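Local coordinates for protein putative ABC transporter (Thermobispora bispora, PDB 4PE6) that probably serves as the solute-binding component of an ABC transporter, likely for carbohydrate-like solutes, and is found holding a trihydroxybutanoic acid, at residues A[23-28]-A[35-40]; A[30-35]-A[86-91]; A[41-46]-A[263-268]; A[57-62]-A[75-80]; A[191-196]-A[213-218]. All coordinates share one frame; numbering follows the deposited sequence. Where two conformers were deposited one is given.

Interaction 1 of 5, residues A[23-28]-A[35-40]; sequences LSNGFI and TMIAKF
Asn25 OD1 is gripped by two donors, with the selenomethionine methyl Met36 CE facing it at 3.4 Å. That methyl's place is less certain, because the residue has two conformers. Arg33 NH1 bonds to the oxygen, and Phe27 N adds a weak bond of 3.4 Å. Asn25 ND2 gives a firmer bond to Phe27 O at 2.9 Å, approaching above the carbonyl plane, and also bonds to Asn60 OD1. The amide thus ties down the turn after its strand and is fixed in rotation. A leucine here would probably leave Arg33 and Asn60 without these mates and set the turn free to move.

The rest is apolar. Leu23 has CG anti to the backbone N (chi1 -171°), which drops CD1 over one face of the Phe40 ring. This is a CH-pi contact, 3.7 Å from Leu23 CD1 to the Phe40 ring centroid and 14° off the normal. The other branch, Leu23 CD2, meets Ile37 CD1 at 3.8 Å. Ile28 CD1 comes across Ile37 CG1 at about a right angle.

Residues 23-25 and 35-40 run nearly antiparallel, on the first two elements of a beta-alpha-beta unit. Strand 55-60 completes it beside Ile37 and Phe40, and strand 84-88 flanks Leu23 and Asn25.

Interaction 2 of 5, residues A[30-35]-A[86-91]; sequences NGWRQT and LINPAS. With LTH ((2R,3S)-2,3,4-trihydroxybutanoic acid), chain C.
Arg33 turns its CG anti to the carbonyl carbon (chi1 -70°) and bends again at chi2, which lays its guanidinium against the amide of Asn88. The site belongs to a periplasmic binding protein fold, where the start of a helix meets the end of a parallel strand beside the ligand. The two planes are 22° apart and stacked. Asn88 ND2 sits over the guanidinium face, 3.4 Å above it and towards the rim. Asn88 is a second-shell residue here, and its ND2 bonds to Asp113.

With one face of the guanidinium against Asn88, its edge serves the ligand. Arg33 NE reaches both the carboxylate oxygen O and the hydroxyl O2 of LTH, each at 3.0 Å. NH1 is held by Asn25. Arg33 NH2 gives a 2.9 Å bond to water 1, which is bonded in turn to Pro89 O.

Trp32 lays one ring face against the ligand, with LTH C2 3.5 Å above the plane. Its NE1 bonds to Ser259 O. Asp113 and Ser259 also bond the ligand.

Asn30 works at both ends of its amide. OD1 caps the helix at Arg33 N (2.8 Å), and ND2 gives LTH O an almost straight bond of 3.0 Å at 177°.

Interaction 3 of 5, residues A[41-46]-A[263-268]; sequences EEAAKQ and QSVAAL
Ala43 CB is the centre of this contact, between Val265 and Leu268 one turn apart on the other helix. It touches Leu268 CD2 at 3.9 Å, and both methyls of Val265, CG1 and CG2, at 4.0 Å. Val265 presents the two methyls because CG1 stands anti to the backbone N (chi1 175°) while CG2 lies beside that N. Leu268 CD2 reaches past the alanine to the neighbouring backbone. There CD2 lies 4.0 Å from Ala44 N. The small alanine lets the backbones come near, with the CA atoms of Ala43 and Val265 only 6.5 Å apart. Nothing polar crosses here, and the fit rests on methyl groups.

The two short segments run in similar directions, 29° apart, with axes 9.6 Å from each other at closest approach. Both helices pack against the sheet of one lobe of the periplasmic binding protein fold. Helix 263-275 lies over strands 108-112 and 122-126, and Ala44 turns to Tyr56 of strand 55-60. The packing continues towards the helix start, where Ser264 OG bonds to Met36 O and Val265 meets Lys39.

The other side of the contact is loose. Ala43 itself is partly exposed. Glu42, Lys45 and Gln46 are exposed and make no contact with 263-268. Gln46 NE2 turns instead to Asp50 OD2, just past the end of its helix.

Interaction 4 of 5, residues A[57-62]-A[75-80]; sequences KVVNAP and KSLLLQ
The flat group here is the side-chain amide of Gln80, and the CD and CE methylenes of Lys57 pass it at about a right angle. Lys57 CE lies 3.5 Å from Gln80 OE1, and Lys57 CD is 3.7 Å from Gln80 NE2, so both amide atoms meet methylenes. The contact joins strand 55-60 to helix 67-78 and the turn after it, within the alpha/beta/alpha sandwich of the periplasmic binding protein fold. No hydrogen bond crosses it. Lys57 NZ is 4.2 Å from Gln80 OE1, so any attraction between charge and carbonyl is probably weak.

The Gln80 chain reaches the lysine because CG stands anti to the carbonyl carbon (chi1 -64°) and the rest runs extended. A glycine here would probably leave the lysine methylenes without this neighbour and leave the end of Lys57 freer to turn.

Next to this pair the contact is apolar. Leu77 is buried, and it also touches Ala22 of strand 20-25. Val59 and Leu77 reach toward each other, tip to tip. Strand 55-60 is the outermost strand on its side of the sheet. Val58 faces the other way, to Ile37 and Phe40 of helix 31-49, so helices cover both faces of the strand. Leu77 CD2 is shared by both strand residues, at 3.7 Å from Lys57 CD and 4.0 Å from Val59 CG2.

Interaction 5 of 5, residues A[191-196]-A[213-218]; sequences ATAQKA and CGDGYG
Gln194 CB rests on the carbonyl oxygen of Gly218, 3.2 Å from Gly218 O, with its CG close by at 3.3 Å. Gln194 CA adds a CA-H...O contact to the same oxygen at 3.5 Å. Here two helices of the second lobe of the periplasmic binding protein fold meet: the body of helix 190-200 and the first turn of helix 216-226. The second touching pair is Ala193 CB and Asp215 CB, 3.8 Å apart. No hydrogen bond joins the two segments.

Gly218 is what allows the close approach. Its CA comes within 4.6 Å of Gln194 CA. A side chain on it would point into helix 190-200, at the backbone of Ala191 and Gln194.

The next shell sets Asp215. It precedes helix 216-226 at the N-cap position, but its side chain makes no capping bond. Instead CG lies between the backbone N and the carbonyl carbon (chi1 49°), which turns the carboxylate back over the loop. Val152 of strand 147-153 touches both Ala193 and Asp215, so the sheet lies beneath the pair. Tyr217 N, in the first helical turn, bonds to Glu236 OE1.

Further out, Cys213 is tied by a disulfide to Cys188, a residue of the ligand pocket. The loop holding Asp215 is thereby linked to the pocket wall. Gly214 takes a positive phi between Cys213 and Asp215. Across it, Cys213 N gives Asp215 OD2 a 2.8 Å bond, coming from above the carboxylate plane.

How the interactions relate
Helix 31-49 carries interactions 2, 1 and 3, in that order from the ligand outward. Interaction 2 contributes Asn30, Trp32 and Arg33 to the ligand pocket. Interaction 1 lies about 5 Å from it between centres and touches it, with Gly26 N probably bonded to Asn88 O (2.8 Å). Interaction 3 is about 10 Å from interaction 1 between centres, joined by Met36 O and Ser264 OG. Interaction 4 continues the same sheet to its edge strand: Leu23 N and Lys57 O probably bond at 2.7 Å. Its centre is about 14 Å from that of interaction 2. Interaction 5, across the pocket in the other lobe, has its centre about 17 Å from that of interaction 2.

Interaction 1 of 5, residues A[23-28]-A[35-40]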
# COMPACT_ATOMS: atom_id res chain seq x y z
N LEU A 23 7.06 -15.62 -0.47
CA LEU A 23 6.57 -14.30 -0.06
C LEU A 23 5.94 -14.38 1.32
O LEU A 23 5.00 -15.17 1.57
CB LEU A 23 5.58 -13.73 -1.08
CG LEU A 23 5.15 -12.27 -0.90
CD1 LEU A 23 4.67 -11.69 -2.23
CD2 LEU A 23 4.08 -12.09 0.16
N SER A 24 6.44 -13.55 2.23
CA SER A 24 5.90 -13.46 3.59
C SER A 24 5.26 -12.09 3.76
O SER A 24 5.92 -11.05 3.59
CB SER A 24 7.00 -13.65 4.63
OG SER A 24 6.55 -13.27 5.91
N ASN A 25 3.97 -12.09 4.06
CA ASN A 25 3.20 -10.85 4.18
C ASN A 25 2.70 -10.65 5.59
O ASN A 25 2.00 -11.51 6.14
CB ASN A 25 2.03 -10.91 3.21
CG ASN A 25 1.06 -9.76 3.41
OD1 ASN A 25 1.46 -8.63 3.66
ND2 ASN A 25 -0.21 -10.04 3.30
N GLY A 26 3.05 -9.49 6.17
CA GLY A 26 2.75 -9.17 7.55
C GLY A 26 1.30 -8.82 7.90
O GLY A 26 0.95 -8.85 9.05
N PHE A 27 0.46 -8.52 6.92
CA PHE A 27 -0.92 -8.16 7.20
C PHE A 27 -1.74 -8.40 5.96
O PHE A 27 -1.37 -7.95 4.89
CB PHE A 27 -1.05 -6.67 7.61
CG PHE A 27 -2.47 -6.26 7.93
CD1 PHE A 27 -3.17 -6.87 8.97
CD2 PHE A 27 -3.12 -5.29 7.19
CE1 PHE A 27 -4.47 -6.50 9.26
CE2 PHE A 27 -4.42 -4.91 7.48
CZ PHE A 27 -5.10 -5.53 8.52
N ILE A 28 -2.85 -9.13 6.11
CA ILE A 28 -3.71 -9.48 4.99
C ILE A 28 -5.14 -8.93 5.13
O ILE A 28 -5.97 -9.09 4.22
CB ILE A 28 -3.69 -11.01 4.75
CG1 ILE A 28 -4.39 -11.38 3.43
CG2 ILE A 28 -4.31 -11.76 5.92
CD1 ILE A 28 -3.85 -10.64 2.22
N THR A 35 -5.20 -7.53 -3.12
CA THR A 35 -4.82 -7.30 -4.50
C THR A 35 -3.31 -7.52 -4.66
O THR A 35 -2.85 -8.10 -5.65
CB THR A 35 -5.23 -5.90 -4.97
OG1 THR A 35 -6.66 -5.82 -5.03
CG2 THR A 35 -4.67 -5.61 -6.36
N MSE A 36 -2.54 -7.08 -3.67
CA MSE A 36 -1.08 -7.25 -3.73
C MSE A 36 -0.70 -8.70 -3.86
O MSE A 36 0.16 -9.05 -4.66
CB MSE A 36 -0.48 -6.60 -2.48
CG MSE A 36 0.95 -7.07 -2.31
SE MSE A 36 1.52 -6.53 -0.52
CE MSE A 36 1.03 -8.26 0.28
N ILE A 37 -1.36 -9.57 -3.09
CA ILE A 37 -1.14 -11.02 -3.18
C ILE A 37 -1.61 -11.59 -4.52
O ILE A 37 -0.89 -12.34 -5.18
CB ILE A 37 -1.81 -11.76 -2.00
CG1 ILE A 37 -1.09 -11.36 -0.68
CG2 ILE A 37 -1.81 -13.27 -2.20
CD1 ILE A 37 0.38 -11.68 -0.64
N ALA A 38 -2.80 -11.19 -4.93
CA ALA A 38 -3.38 -11.68 -6.19
C ALA A 38 -2.47 -11.34 -7.39
O ALA A 38 -2.19 -12.21 -8.20
CB ALA A 38 -4.78 -11.15 -6.35
N LYS A 39 -1.96 -10.11 -7.47
CA LYS A 39 -1.06 -9.74 -8.56
C LYS A 39 0.25 -10.53 -8.53
O LYS A 39 0.72 -10.96 -9.58
CB LYS A 39 -0.77 -8.23 -8.54
CG LYS A 39 -1.98 -7.35 -8.72
CD LYS A 39 -2.59 -7.49 -10.11
CE LYS A 39 -3.92 -6.76 -10.19
NZ LYS A 39 -4.23 -6.45 -11.60
N PHE A 40 0.82 -10.73 -7.33
CA PHE A 40 1.99 -11.57 -7.19
C PHE A 40 1.73 -12.99 -7.66
O PHE A 40 2.54 -13.57 -8.37
CB PHE A 40 2.48 -11.66 -5.73
CG PHE A 40 3.58 -12.67 -5.53
CD1 PHE A 40 4.89 -12.37 -5.92
CD2 PHE A 40 3.31 -13.93 -5.02
CE1 PHE A 40 5.91 -13.30 -5.75
CE2 PHE A 40 4.31 -14.86 -4.86
CZ PHE A 40 5.62 -14.55 -5.23

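Interaction 2 of 5, residues A[30-35]-A[86-91]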
# COMPACT_ATOMS: atom_id res chain seq x y z
N ASN A 30 -6.88 -6.26 4.68
CA ASN A 30 -7.47 -5.19 3.89
C ASN A 30 -7.39 -5.55 2.41
O ASN A 30 -6.62 -6.44 2.01
CB ASN A 30 -6.88 -3.79 4.23
CG ASN A 30 -5.50 -3.55 3.60
OD1 ASN A 30 -5.25 -3.92 2.46
ND2 ASN A 30 -4.62 -2.88 4.34
N GLY A 31 -8.22 -4.90 1.61
CA GLY A 31 -8.38 -5.28 0.21
C GLY A 31 -7.15 -4.95 -0.62
O GLY A 31 -6.88 -5.61 -1.62
N TRP A 32 -6.39 -3.93 -0.19
CA TRP A 32 -5.16 -3.54 -0.89
C TRP A 32 -4.17 -4.72 -0.83
O TRP A 32 -3.56 -5.10 -1.83
CB TRP A 32 -4.58 -2.25 -0.27
CG TRP A 32 -3.36 -1.69 -0.97
CD1 TRP A 32 -3.33 -0.65 -1.84
CD2 TRP A 32 -1.99 -2.11 -0.80
NE1 TRP A 32 -2.04 -0.44 -2.28
CE2 TRP A 32 -1.20 -1.30 -1.63
CE3 TRP A 32 -1.37 -3.11 -0.05
CZ2 TRP A 32 0.18 -1.45 -1.73
CZ3 TRP A 32 -0.02 -3.26 -0.13
CH2 TRP A 32 0.76 -2.42 -0.96
N ARG A 33 -4.05 -5.32 0.35
CA ARG A 33 -3.12 -6.43 0.56
C ARG A 33 -3.58 -7.66 -0.21
O ARG A 33 -2.76 -8.44 -0.68
CB ARG A 33 -3.00 -6.75 2.04
CG ARG A 33 -2.27 -5.71 2.87
CD ARG A 33 -0.76 -5.65 2.60
NE ARG A 33 -0.18 -4.61 3.46
CZ ARG A 33 0.69 -4.81 4.46
NH1 ARG A 33 1.18 -5.98 4.74
NH2 ARG A 33 1.08 -3.78 5.19
N GLN A 34 -4.89 -7.83 -0.32
CA GLN A 34 -5.44 -8.92 -1.12
C GLN A 34 -5.15 -8.76 -2.61
O GLN A 34 -4.82 -9.73 -3.26
CB GLN A 34 -6.91 -9.10 -0.82
CG GLN A 34 -7.06 -9.88 0.47
CD GLN A 34 -8.34 -9.62 1.19
OE1 GLN A 34 -9.38 -9.40 0.57
NE2 GLN A 34 -8.29 -9.65 2.51
N THR A 35 -5.20 -7.53 -3.12
CA THR A 35 -4.82 -7.30 -4.50
C THR A 35 -3.31 -7.52 -4.66
O THR A 35 -2.85 -8.10 -5.65
CB THR A 35 -5.23 -5.90 -4.97
OG1 THR A 35 -6.66 -5.82 -5.03
CG2 THR A 35 -4.67 -5.61 -6.36
N LEU A 86 10.55 -12.64 -0.47
CA LEU A 86 9.97 -11.30 -0.56
C LEU A 86 9.19 -11.01 0.69
O LEU A 86 8.36 -11.84 1.12
CB LEU A 86 9.04 -11.19 -1.78
CG LEU A 86 9.54 -11.82 -3.08
CD1 LEU A 86 8.57 -11.58 -4.23
CD2 LEU A 86 10.91 -11.31 -3.45
N ILE A 87 9.44 -9.86 1.30
CA ILE A 87 8.85 -9.60 2.62
C ILE A 87 8.12 -8.28 2.70
O ILE A 87 8.71 -7.21 2.42
CB ILE A 87 9.89 -9.61 3.76
CG1 ILE A 87 10.67 -10.91 3.77
CG2 ILE A 87 9.20 -9.34 5.10
CD1 ILE A 87 11.83 -10.89 4.74
N ASN A 88 6.84 -8.33 3.05
CA ASN A 88 6.12 -7.13 3.48
C ASN A 88 6.08 -7.17 5.01
O ASN A 88 5.29 -7.93 5.64
CB ASN A 88 4.74 -7.03 2.86
CG ASN A 88 4.09 -5.66 3.08
OD1 ASN A 88 4.26 -5.06 4.13
ND2 ASN A 88 3.34 -5.18 2.09
N PRO A 89 6.94 -6.37 5.63
CA PRO A 89 7.17 -6.55 7.06
C PRO A 89 6.11 -5.97 7.95
O PRO A 89 5.64 -4.85 7.72
CB PRO A 89 8.54 -5.87 7.28
CG PRO A 89 8.61 -4.85 6.23
CD PRO A 89 7.84 -5.36 5.05
N ALA A 90 5.73 -6.73 8.97
CA ALA A 90 4.75 -6.28 9.95
C ALA A 90 5.32 -5.15 10.83
O ALA A 90 4.57 -4.27 11.25
CB ALA A 90 4.30 -7.45 10.82
N SER A 91 6.64 -5.18 11.06
CA SER A 91 7.33 -4.27 12.01
C SER A 91 8.55 -3.63 11.39
O SER A 91 9.20 -4.23 10.55
CB SER A 91 7.77 -5.04 13.27
OG SER A 91 8.85 -4.40 13.97
O1 LTH C . -2.65 -0.30 2.38
C1 LTH C . -1.74 -1.11 2.76
O LTH C . -1.92 -2.20 3.35
C2 LTH C . -0.27 -0.79 2.39
O2 LTH C . 0.64 -1.78 2.94
C3 LTH C . 0.16 0.56 2.91
O3 LTH C . 0.02 0.60 4.33
C4 LTH C . 1.65 0.78 2.56
O4 LTH C . 1.71 0.84 1.11
O HOH W 1 2.70 -5.08 7.18

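Interaction 3 of 5, residues A[41-46]-A[263-268]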
# COMPACT_ATOMS: atom_id res chain seq x y z
N GLU A 41 0.61 -13.56 -7.24
CA GLU A 41 0.33 -14.95 -7.56
C GLU A 41 0.07 -15.13 -9.06
O GLU A 41 0.53 -16.10 -9.65
CB GLU A 41 -0.85 -15.45 -6.74
CG GLU A 41 -0.47 -15.77 -5.31
CD GLU A 41 -1.66 -16.18 -4.46
OE1 GLU A 41 -2.80 -15.78 -4.78
OE2 GLU A 41 -1.44 -16.88 -3.45
N GLU A 42 -0.65 -14.20 -9.66
CA GLU A 42 -0.82 -14.20 -11.12
C GLU A 42 0.53 -14.09 -11.83
O GLU A 42 0.79 -14.82 -12.77
CB GLU A 42 -1.73 -13.06 -11.54
CG GLU A 42 -1.84 -12.85 -13.03
CD GLU A 42 -2.72 -11.66 -13.38
OE1 GLU A 42 -2.38 -10.51 -13.01
OE2 GLU A 42 -3.73 -11.88 -14.05
N ALA A 43 1.40 -13.18 -11.40
CA ALA A 43 2.70 -13.02 -12.05
C ALA A 43 3.60 -14.24 -11.85
O ALA A 43 4.34 -14.63 -12.76
CB ALA A 43 3.40 -11.77 -11.54
N ALA A 44 3.55 -14.83 -10.66
CA ALA A 44 4.38 -15.98 -10.33
C ALA A 44 3.97 -17.20 -11.15
O ALA A 44 4.82 -17.91 -11.68
CB ALA A 44 4.26 -16.30 -8.85
N LYS A 45 2.66 -17.42 -11.21
CA LYS A 45 2.07 -18.52 -11.95
C LYS A 45 2.50 -18.45 -13.41
O LYS A 45 2.87 -19.45 -14.02
CB LYS A 45 0.54 -18.45 -11.81
CG LYS A 45 -0.24 -19.58 -12.43
CD LYS A 45 -1.74 -19.43 -12.17
CE LYS A 45 -2.56 -20.41 -12.99
NZ LYS A 45 -2.35 -21.84 -12.61
N GLN A 46 2.49 -17.24 -13.96
CA GLN A 46 2.90 -17.03 -15.34
C GLN A 46 4.41 -17.27 -15.47
O GLN A 46 4.85 -17.93 -16.41
CB GLN A 46 2.47 -15.64 -15.82
CG GLN A 46 2.81 -15.29 -17.25
CD GLN A 46 2.23 -16.27 -18.24
OE1 GLN A 46 1.01 -16.50 -18.28
NE2 GLN A 46 3.10 -16.85 -19.06
N GLN A 263 3.83 -3.55 -6.14
CA GLN A 263 5.18 -3.66 -5.61
C GLN A 263 5.59 -5.12 -5.43
O GLN A 263 6.77 -5.43 -5.54
CB GLN A 263 5.31 -2.95 -4.29
CG GLN A 263 5.38 -1.44 -4.39
CD GLN A 263 5.31 -0.82 -3.02
OE1 GLN A 263 6.33 -0.55 -2.42
NE2 GLN A 263 4.08 -0.61 -2.51
N SER A 264 4.64 -6.01 -5.15
CA SER A 264 4.95 -7.41 -5.03
C SER A 264 5.47 -8.03 -6.34
O SER A 264 6.32 -8.93 -6.33
CB SER A 264 3.72 -8.20 -4.53
OG SER A 264 2.66 -8.10 -5.47
N VAL A 265 4.92 -7.58 -7.46
CA VAL A 265 5.32 -8.07 -8.76
C VAL A 265 6.69 -7.50 -9.11
O VAL A 265 7.55 -8.20 -9.61
CB VAL A 265 4.31 -7.66 -9.84
CG1 VAL A 265 4.80 -8.08 -11.20
CG2 VAL A 265 2.94 -8.28 -9.57
N ALA A 266 6.88 -6.22 -8.84
CA ALA A 266 8.20 -5.62 -9.04
C ALA A 266 9.26 -6.32 -8.17
O ALA A 266 10.39 -6.50 -8.59
CB ALA A 266 8.16 -4.13 -8.72
N ALA A 267 8.88 -6.70 -6.95
CA ALA A 267 9.80 -7.42 -6.05
C ALA A 267 10.17 -8.80 -6.62
O ALA A 267 11.30 -9.23 -6.50
CB ALA A 267 9.18 -7.55 -4.67
N LEU A 268 9.21 -9.46 -7.26
CA LEU A 268 9.47 -10.73 -7.94
C LEU A 268 10.54 -10.55 -9.02
O LEU A 268 11.48 -11.34 -9.11
CB LEU A 268 8.18 -11.25 -8.59
CG LEU A 268 8.25 -12.48 -9.49
CD1 LEU A 268 8.81 -13.68 -8.76
CD2 LEU A 268 6.90 -12.79 -10.09

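Interaction 4 of 5, residues A[57-62]-A[75-80]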
# COMPACT_ATOMS: atom_id res chain seq x y z
N LYS A 57 5.44 -19.62 -3.10
CA LYS A 57 4.62 -19.77 -1.92
C LYS A 57 4.34 -18.42 -1.26
O LYS A 57 5.26 -17.58 -1.11
CB LYS A 57 5.31 -20.69 -0.92
CG LYS A 57 4.38 -21.25 0.15
CD LYS A 57 5.15 -22.14 1.11
CE LYS A 57 4.38 -22.42 2.39
NZ LYS A 57 3.38 -23.48 2.13
N VAL A 58 3.08 -18.22 -0.89
CA VAL A 58 2.63 -17.07 -0.11
C VAL A 58 2.23 -17.47 1.31
O VAL A 58 1.43 -18.39 1.52
CB VAL A 58 1.43 -16.40 -0.79
CG1 VAL A 58 0.81 -15.33 0.11
CG2 VAL A 58 1.87 -15.80 -2.11
N VAL A 59 2.77 -16.76 2.29
CA VAL A 59 2.31 -16.95 3.65
C VAL A 59 1.92 -15.62 4.27
O VAL A 59 2.72 -14.69 4.25
CB VAL A 59 3.34 -17.68 4.49
CG1 VAL A 59 2.83 -17.84 5.91
CG2 VAL A 59 3.65 -19.06 3.87
N ASN A 60 0.69 -15.55 4.79
CA ASN A 60 0.19 -14.33 5.44
C ASN A 60 0.15 -14.52 6.95
O ASN A 60 -0.37 -15.52 7.45
CB ASN A 60 -1.24 -14.00 4.99
CG ASN A 60 -1.34 -13.72 3.50
OD1 ASN A 60 -0.67 -12.83 2.96
ND2 ASN A 60 -2.21 -14.48 2.82
N ALA A 61 0.67 -13.54 7.68
CA ALA A 61 0.51 -13.51 9.13
C ALA A 61 -0.91 -13.00 9.49
O ALA A 61 -1.33 -11.96 9.00
CB ALA A 61 1.58 -12.62 9.76
N PRO A 62 -1.68 -13.76 10.30
CA PRO A 62 -3.02 -13.27 10.65
C PRO A 62 -2.99 -12.21 11.74
O PRO A 62 -1.95 -11.97 12.34
CB PRO A 62 -3.73 -14.54 11.15
CG PRO A 62 -2.64 -15.39 11.68
CD PRO A 62 -1.45 -15.13 10.79
N LYS A 75 10.74 -18.44 9.48
CA LYS A 75 11.56 -19.59 9.81
C LYS A 75 11.01 -20.88 9.20
O LYS A 75 11.78 -21.69 8.69
CB LYS A 75 11.74 -19.72 11.32
CG LYS A 75 12.47 -18.53 11.91
CD LYS A 75 12.38 -18.49 13.42
CE LYS A 75 13.19 -17.32 13.97
NZ LYS A 75 13.02 -17.23 15.43
N SER A 76 9.70 -21.08 9.20
CA SER A 76 9.13 -22.27 8.55
C SER A 76 9.36 -22.23 7.03
O SER A 76 9.61 -23.27 6.40
CB SER A 76 7.64 -22.46 8.88
OG SER A 76 7.49 -22.90 10.23
N LEU A 77 9.32 -21.04 6.45
CA LEU A 77 9.64 -20.88 5.02
C LEU A 77 11.10 -21.23 4.74
O LEU A 77 11.40 -21.88 3.74
CB LEU A 77 9.33 -19.46 4.51
CG LEU A 77 7.86 -19.20 4.16
CD1 LEU A 77 7.61 -17.71 3.99
CD2 LEU A 77 7.47 -19.96 2.91
N LEU A 78 12.01 -20.79 5.61
CA LEU A 78 13.43 -21.06 5.36
C LEU A 78 13.75 -22.55 5.33
O LEU A 78 14.62 -22.98 4.57
CB LEU A 78 14.31 -20.34 6.37
CG LEU A 78 14.32 -18.82 6.23
CD1 LEU A 78 15.25 -18.25 7.28
CD2 LEU A 78 14.74 -18.38 4.83
N LEU A 79 13.02 -23.34 6.11
CA LEU A 79 13.17 -24.80 6.07
C LEU A 79 12.90 -25.39 4.70
O LEU A 79 13.38 -26.47 4.41
CB LEU A 79 12.23 -25.47 7.08
CG LEU A 79 12.50 -25.13 8.54
CD1 LEU A 79 11.36 -25.64 9.41
CD2 LEU A 79 13.85 -25.70 8.98
N GLN A 80 12.09 -24.72 3.88
CA GLN A 80 11.77 -25.19 2.53
C GLN A 80 12.78 -24.70 1.49
O GLN A 80 12.60 -24.93 0.30
CB GLN A 80 10.37 -24.73 2.14
CG GLN A 80 9.28 -25.31 3.02
CD GLN A 80 7.93 -24.73 2.70
OE1 GLN A 80 7.36 -23.99 3.49
NE2 GLN A 80 7.39 -25.08 1.53

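Interaction 5 of 5, residues A[191-196]-A[213-218]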
# COMPACT_ATOMS: atom_id res chain seq x y z
N ALA A 191 -14.29 -1.50 6.08
CA ALA A 191 -15.20 -1.97 7.12
C ALA A 191 -14.67 -1.63 8.52
O ALA A 191 -15.42 -1.21 9.39
CB ALA A 191 -15.48 -3.45 6.99
N THR A 192 -13.36 -1.75 8.71
CA THR A 192 -12.74 -1.41 9.98
C THR A 192 -12.86 0.10 10.26
O THR A 192 -13.28 0.52 11.35
CB THR A 192 -11.27 -1.81 10.00
OG1 THR A 192 -11.18 -3.21 9.74
CG2 THR A 192 -10.63 -1.50 11.33
N ALA A 193 -12.45 0.91 9.29
CA ALA A 193 -12.63 2.35 9.35
C ALA A 193 -14.09 2.74 9.57
O ALA A 193 -14.37 3.62 10.37
CB ALA A 193 -12.13 2.97 8.06
N GLN A 194 -15.00 2.10 8.83
CA GLN A 194 -16.43 2.36 9.00
C GLN A 194 -16.85 2.23 10.45
O GLN A 194 -17.52 3.12 10.99
CB GLN A 194 -17.28 1.42 8.15
CG GLN A 194 -18.79 1.68 8.24
CD GLN A 194 -19.58 0.75 7.34
OE1 GLN A 194 -19.02 0.02 6.52
NE2 GLN A 194 -20.90 0.77 7.49
N LYS A 195 -16.47 1.12 11.05
CA LYS A 195 -16.83 0.82 12.44
C LYS A 195 -16.24 1.85 13.40
O LYS A 195 -16.94 2.35 14.29
CB LYS A 195 -16.37 -0.58 12.83
CG LYS A 195 -16.98 -1.08 14.11
CD LYS A 195 -16.21 -2.27 14.68
CE LYS A 195 -17.02 -2.96 15.78
NZ LYS A 195 -17.82 -4.11 15.27
N ALA A 196 -14.95 2.18 13.23
CA ALA A 196 -14.29 3.12 14.13
C ALA A 196 -14.86 4.54 14.01
O ALA A 196 -15.08 5.21 15.02
CB ALA A 196 -12.79 3.13 13.88
N CYS A 213 -6.57 6.27 5.03
CA CYS A 213 -5.70 5.41 4.26
C CYS A 213 -6.58 4.53 3.37
O CYS A 213 -7.00 3.46 3.79
CB CYS A 213 -4.88 4.52 5.19
SG CYS A 213 -3.76 3.41 4.34
N GLY A 214 -6.90 5.02 2.18
CA GLY A 214 -7.68 4.27 1.20
C GLY A 214 -8.92 3.63 1.83
O GLY A 214 -9.17 2.45 1.65
N ASP A 215 -9.69 4.40 2.57
CA ASP A 215 -10.80 3.86 3.35
C ASP A 215 -12.07 4.67 3.20
O ASP A 215 -13.05 4.42 3.92
CB ASP A 215 -10.38 3.85 4.82
CG ASP A 215 -9.81 5.19 5.25
OD1 ASP A 215 -10.22 6.21 4.65
OD2 ASP A 215 -8.95 5.22 6.18
N GLY A 216 -12.07 5.61 2.26
CA GLY A 216 -13.16 6.58 2.11
C GLY A 216 -14.54 5.98 1.85
O GLY A 216 -15.55 6.59 2.20
N TYR A 217 -14.61 4.81 1.23
CA TYR A 217 -15.93 4.19 0.94
C TYR A 217 -16.55 3.77 2.27
O TYR A 217 -17.72 4.01 2.49
CB TYR A 217 -15.81 3.00 -0.01
CG TYR A 217 -17.14 2.33 -0.34
CD1 TYR A 217 -17.94 2.79 -1.38
CD2 TYR A 217 -17.59 1.24 0.40
CE1 TYR A 217 -19.16 2.17 -1.67
CE2 TYR A 217 -18.80 0.63 0.13
CZ TYR A 217 -19.57 1.10 -0.91
OH TYR A 217 -20.75 0.48 -1.19
N GLY A 218 -15.75 3.16 3.13
CA GLY A 218 -16.20 2.75 4.47
C GLY A 218 -16.54 3.93 5.36
O GLY A 218 -17.52 3.91 6.10